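Succinylglutamatedesuccinylase/aspartoacylase (Rhodobacter sphaeroides 2.4.1, PDB 3CDX) probably hydrolyses linear amide or ester bonds as a metal-dependent enzyme of the succinylglutamate desuccinylase/aspartoacylase family, and holds a calcium ion in this crystal. Local coordinates at residues G152-D156 with W218-N222; A181-P185 with I228-G232. One frame throughout, in Å; residues are numbered along the deposited sequence. Where two conformers were deposited one is given.

Contact 1 (G152-D156 with W218-N222)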
loop_
_atom_site.group_PDB
_atom_site.type_symbol
_atom_site.label_atom_id
_atom_site.label_comp_id
_atom_site.label_asym_id
_atom_site.label_seq_id
_atom_site.Cartn_x
_atom_site.Cartn_y
_atom_site.Cartn_z
ATOM N N GLY A 152 -6.171 -22.521 -7.008
ATOM C CA GLY A 152 -5.364 -21.308 -7.118
ATOM C C GLY A 152 -4.117 -21.392 -6.250
ATOM O O GLY A 152 -3.361 -22.380 -6.321
ATOM N N HIS A 153 -3.927 -20.373 -5.411
ATOM C CA HIS A 153 -2.884 -20.371 -4.396
ATOM C C HIS A 153 -3.260 -20.979 -3.046
ATOM O O HIS A 153 -2.396 -21.105 -2.181
ATOM C CB HIS A 153 -2.394 -18.937 -4.156
ATOM C CG HIS A 153 -1.694 -18.345 -5.335
ATOM N ND1 HIS A 153 -2.374 -17.825 -6.416
ATOM C CD2 HIS A 153 -0.376 -18.207 -5.622
ATOM C CE1 HIS A 153 -1.507 -17.385 -7.314
ATOM N NE2 HIS A 153 -0.288 -17.576 -6.841
ATOM N N SER A 154 -4.523 -21.365 -2.877
ATOM C CA SER A 154 -5.066 -21.851 -1.600
ATOM C C SER A 154 -4.746 -23.331 -1.232
ATOM O O SER A 154 -4.492 -23.669 -0.060
ATOM C CB SER A 154 -6.596 -21.636 -1.577
ATOM O OG SER A 154 -6.932 -20.252 -1.632
ATOM N N TYR A 155 -4.761 -24.189 -2.232
ATOM C CA TYR A 155 -4.633 -25.622 -2.056
ATOM C C TYR A 155 -4.116 -26.213 -3.349
ATOM O O TYR A 155 -4.004 -25.531 -4.351
ATOM C CB TYR A 155 -6.026 -26.270 -1.840
ATOM C CG TYR A 155 -6.677 -25.745 -0.629
ATOM C CD1 TYR A 155 -6.148 -26.050 0.614
ATOM C CD2 TYR A 155 -7.793 -24.927 -0.714
ATOM C CE1 TYR A 155 -6.690 -25.547 1.765
ATOM C CE2 TYR A 155 -8.371 -24.408 0.435
ATOM C CZ TYR A 155 -7.794 -24.719 1.687
ATOM O OH TYR A 155 -8.315 -24.240 2.871
ATOM N N ASP A 156 -3.797 -27.492 -3.306
ATOM C CA ASP A 156 -3.848 -28.258 -4.517
ATOM C C ASP A 156 -5.169 -29.013 -4.493
ATOM O O ASP A 156 -5.795 -29.195 -3.429
ATOM C CB ASP A 156 -2.667 -29.222 -4.650
ATOM C CG ASP A 156 -2.409 -29.617 -6.106
ATOM O OD1 ASP A 156 -3.019 -28.997 -7.013
ATOM O OD2 ASP A 156 -1.587 -30.541 -6.353
ATOM N N TRP A 218 -1.769 -24.963 -6.198
ATOM C CA TRP A 218 -0.375 -24.763 -5.780
ATOM C C TRP A 218 0.325 -23.590 -6.532
ATOM O O TRP A 218 1.568 -23.602 -6.728
ATOM C CB TRP A 218 0.422 -26.060 -5.941
ATOM C CG TRP A 218 0.396 -26.981 -4.735
ATOM C CD1 TRP A 218 -0.153 -26.727 -3.501
ATOM C CD2 TRP A 218 0.991 -28.277 -4.651
ATOM N NE1 TRP A 218 0.071 -27.794 -2.651
ATOM C CE2 TRP A 218 0.772 -28.757 -3.330
ATOM C CE3 TRP A 218 1.696 -29.080 -5.559
ATOM C CZ2 TRP A 218 1.236 -30.004 -2.895
ATOM C CZ3 TRP A 218 2.161 -30.328 -5.121
ATOM C CH2 TRP A 218 1.933 -30.773 -3.809
ATOM N N GLY A 219 -0.467 -22.616 -6.973
ATOM C CA GLY A 219 0.073 -21.436 -7.665
ATOM C C GLY A 219 0.608 -21.728 -9.065
ATOM O O GLY A 219 1.090 -20.809 -9.743
ATOM N N ARG A 220 0.511 -23.002 -9.491
ATOM C CA ARG A 220 1.170 -23.489 -10.694
ATOM C C ARG A 220 0.193 -24.036 -11.742
ATOM O O ARG A 220 -1.020 -24.142 -11.476
ATOM C CB ARG A 220 2.233 -24.552 -10.317
ATOM C CG ARG A 220 1.727 -25.806 -9.515
ATOM C CD ARG A 220 1.107 -26.870 -10.415
ATOM N NE ARG A 220 1.063 -28.240 -9.850
ATOM C CZ ARG A 220 0.022 -28.753 -9.173
ATOM N NH1 ARG A 220 -1.101 -28.014 -8.911
ATOM N NH2 ARG A 220 0.105 -29.994 -8.714
ATOM N N VAL A 221 0.737 -24.421 -12.910
ATOM C CA VAL A 221 -0.026 -25.034 -13.981
ATOM C C VAL A 221 0.144 -26.565 -13.890
ATOM O O VAL A 221 1.282 -27.088 -13.896
ATOM C CB VAL A 221 0.404 -24.535 -15.379
ATOM C CG1 VAL A 221 -0.346 -25.295 -16.490
ATOM C CG2 VAL A 221 0.123 -23.040 -15.551
ATOM N N ASN A 222 -0.987 -27.267 -13.771
ATOM C CA ASN A 222 -0.990 -28.730 -13.562
ATOM C C ASN A 222 -1.140 -29.367 -14.952
ATOM O O ASN A 222 -2.150 -29.158 -15.638
ATOM C CB ASN A 222 -2.146 -29.119 -12.605
ATOM C CG ASN A 222 -2.188 -30.616 -12.275
ATOM O OD1 ASN A 222 -2.098 -31.436 -13.158
ATOM N ND2 ASN A 222 -2.330 -30.962 -10.979
HETATM O O HOH W 1 1.172 -17.865 -9.044
#
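D156 sends its whole side chain to loop 218-222. Its CB sits over one face of the W218 indole, 3.5 Å from the centroid of the five-membered ring and almost on the ring normal, a CH-pi contact. With CG anti to the backbone N (chi1 -158°), the carboxylate runs on along the indole, D156 OD2 3.7 Å from W218 CE3, to a salt bridge in which R220 grips it end-on: R220 NH1 reaches D156 OD1 at 2.9 Å and R220 NH2 reaches D156 OD2 at 3.0 Å. Both bonds meet the carboxylate from above its plane, turned 61° from the guanidinium. W218 CE3 and N222 CB lie over opposite faces of that guanidinium, each toward its rim, and so limit its tilt. In this M14-like family, generally zinc hydrolases, 152-156 follows the calcium ligand H149, and G152 lies about 4 Å from the E66 side chain. Two backbone hydrogen bonds tie loop 218-222 to 152-156: G219 N to G152 O and W218 N to Y155 O, both 3.0 Å. G219 CA packs over the H153 imidazole, whose ND1 bonds D65; a water joins H153 NE2 to G219 O. R220 also forms a cation-pi contact with W218 of a second subunit.

Contact 2 (A181-P185 with I228-G232)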
loop_
_atom_site.group_PDB
_atom_site.type_symbol
_atom_site.label_atom_id
_atom_site.label_comp_id
_atom_site.label_asym_id
_atom_site.label_seq_id
_atom_site.Cartn_x
_atom_site.Cartn_y
_atom_site.Cartn_z
ATOM N N ALA A 181 -19.664 -37.775 -18.552
ATOM C CA ALA A 181 -19.143 -37.458 -19.888
ATOM C C ALA A 181 -17.857 -36.605 -19.841
ATOM O O ALA A 181 -16.870 -36.907 -20.536
ATOM C CB ALA A 181 -20.203 -36.735 -20.710
ATOM N N PHE A 182 -17.849 -35.563 -19.001
ATOM C CA PHE A 182 -16.639 -34.713 -18.868
ATOM C C PHE A 182 -15.436 -35.654 -18.623
ATOM O O PHE A 182 -14.404 -35.504 -19.243
ATOM C CB PHE A 182 -16.791 -33.665 -17.738
ATOM C CG PHE A 182 -15.613 -32.679 -17.620
ATOM C CD1 PHE A 182 -15.720 -31.376 -18.122
ATOM C CD2 PHE A 182 -14.412 -33.058 -17.006
ATOM C CE1 PHE A 182 -14.619 -30.449 -18.004
ATOM C CE2 PHE A 182 -13.321 -32.150 -16.887
ATOM C CZ PHE A 182 -13.424 -30.855 -17.392
ATOM N N GLY A 183 -15.596 -36.631 -17.731
ATOM C CA GLY A 183 -14.608 -37.718 -17.595
ATOM C C GLY A 183 -13.329 -37.384 -16.859
ATOM O O GLY A 183 -12.233 -37.807 -17.279
ATOM N N ALA A 184 -13.450 -36.636 -15.759
ATOM C CA ALA A 184 -12.314 -36.428 -14.860
ATOM C C ALA A 184 -12.233 -37.657 -13.941
ATOM O O ALA A 184 -13.230 -38.360 -13.763
ATOM C CB ALA A 184 -12.479 -35.149 -14.061
ATOM N N PRO A 185 -11.064 -37.931 -13.357
ATOM C CA PRO A 185 -11.029 -39.152 -12.520
ATOM C C PRO A 185 -12.094 -39.178 -11.447
ATOM O O PRO A 185 -12.600 -40.262 -11.156
ATOM C CB PRO A 185 -9.634 -39.121 -11.886
ATOM C CG PRO A 185 -8.824 -38.249 -12.747
ATOM C CD PRO A 185 -9.744 -37.276 -13.456
ATOM N N ILE A 228 -6.893 -33.039 -18.746
ATOM C CA ILE A 228 -8.238 -33.476 -18.354
ATOM C C ILE A 228 -9.279 -32.404 -18.687
ATOM O O ILE A 228 -10.372 -32.711 -19.184
ATOM C CB ILE A 228 -8.249 -33.928 -16.874
ATOM C CG1 ILE A 228 -7.512 -35.275 -16.731
ATOM C CG2 ILE A 228 -9.673 -33.944 -16.265
ATOM C CD1 ILE A 228 -8.254 -36.517 -17.294
ATOM N N GLY A 229 -8.923 -31.143 -18.465
ATOM C CA GLY A 229 -9.792 -30.032 -18.818
ATOM C C GLY A 229 -10.024 -29.852 -20.304
ATOM O O GLY A 229 -11.156 -29.654 -20.730
ATOM N N LYS A 230 -8.976 -29.915 -21.111
ATOM C CA LYS A 230 -9.127 -29.837 -22.565
ATOM C C LYS A 230 -10.042 -30.965 -23.104
ATOM O O LYS A 230 -10.990 -30.714 -23.874
ATOM C CB LYS A 230 -7.772 -29.955 -23.254
ATOM C CG LYS A 230 -6.868 -28.690 -23.260
ATOM C CD LYS A 230 -5.599 -28.906 -24.148
ATOM C CE LYS A 230 -4.927 -27.581 -24.502
ATOM N NZ LYS A 230 -3.763 -27.663 -25.456
ATOM N N ARG A 231 -9.750 -32.209 -22.722
ATOM C CA ARG A 231 -10.623 -33.343 -23.100
ATOM C C ARG A 231 -12.061 -33.175 -22.544
ATOM O O ARG A 231 -13.020 -33.485 -23.217
ATOM C CB ARG A 231 -9.998 -34.669 -22.654
ATOM C CG ARG A 231 -10.715 -35.935 -23.177
ATOM C CD ARG A 231 -10.134 -37.211 -22.618
ATOM N NE ARG A 231 -10.519 -37.441 -21.236
ATOM C CZ ARG A 231 -10.219 -38.545 -20.557
ATOM N NH1 ARG A 231 -9.550 -39.524 -21.143
ATOM N NH2 ARG A 231 -10.615 -38.687 -19.315
ATOM N N GLY A 232 -12.202 -32.702 -21.307
ATOM C CA GLY A 232 -13.522 -32.672 -20.667
ATOM C C GLY A 232 -14.496 -31.767 -21.371
ATOM O O GLY A 232 -15.698 -32.064 -21.426
HETATM O O HOH W 2 -11.555 -35.354 -19.331
#
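The helix ending at F182 brings its last turn against the helical segment 228-232, with the CA atoms of F182 and G232 only 4.1 Å apart; G183 then leaves helical geometry with positive phi, and the chain runs on past I228. F182 carries most of the contact. Its CG is anti to the backbone N (chi1 -175°), which lays the ring beneath the helix so that G232 CA stands over the ring centre, 3.4 Å from the centroid and 5° off the normal. In this CH-pi contact G232, a glycine, approaches closely, its backbone lying directly on the ring face. G232 CA also makes a CA-H...O contact of 3.3 Å to F182 O. Beyond the ring, in the conformer described, I228 CG2 packs against A184 CB at 3.8 Å, while I228 CD1 approaches P185 CD. R231 closes the polar side. Its chain bends at chi3, bringing R231 NH2 to G183 O at 2.7 Å, in the carbonyl plane and near the guanidinium plane, although the bond is well short of straight (136° at the hydrogen). A water accepts from R231 NE and lies within donating distance of F182 O and I228 O, so it bridges the helix end to the second helix. Q251 gives G183 O a second donor, N235 bonds F182 O, and R231 NH1 is held by A250 O. Helix 169-182 thus ends on the flank of helix 223-239, where I233 and V236 also touch F182, and after the short link 183-185 the chain enters strand 186-189, with P185 already bonded through its backbone to R259 of strand 259-271.

Contacts 1 and 2 both lie within the catalytic domain, with centres 19 Å apart and nearest atoms about 7 Å apart, so they do not touch. Their segments alternate along the chain: 152-156, 181-185, 218-222, then 228-232. The second halves are joined most directly, because the loop 218-222 leads into helix 223-239, with N222 at its N-cap, and 228-232 lies on that helix. Contact 1 is beside the calcium site and the subunit interface; contact 2 is farther away, its F182 side chain about 14 Å from the calcium. Helix 223-239 thus runs from the loop bonded to 152-156, whose G152 lies about 7 Å from the calcium, to the end of helix 169-182.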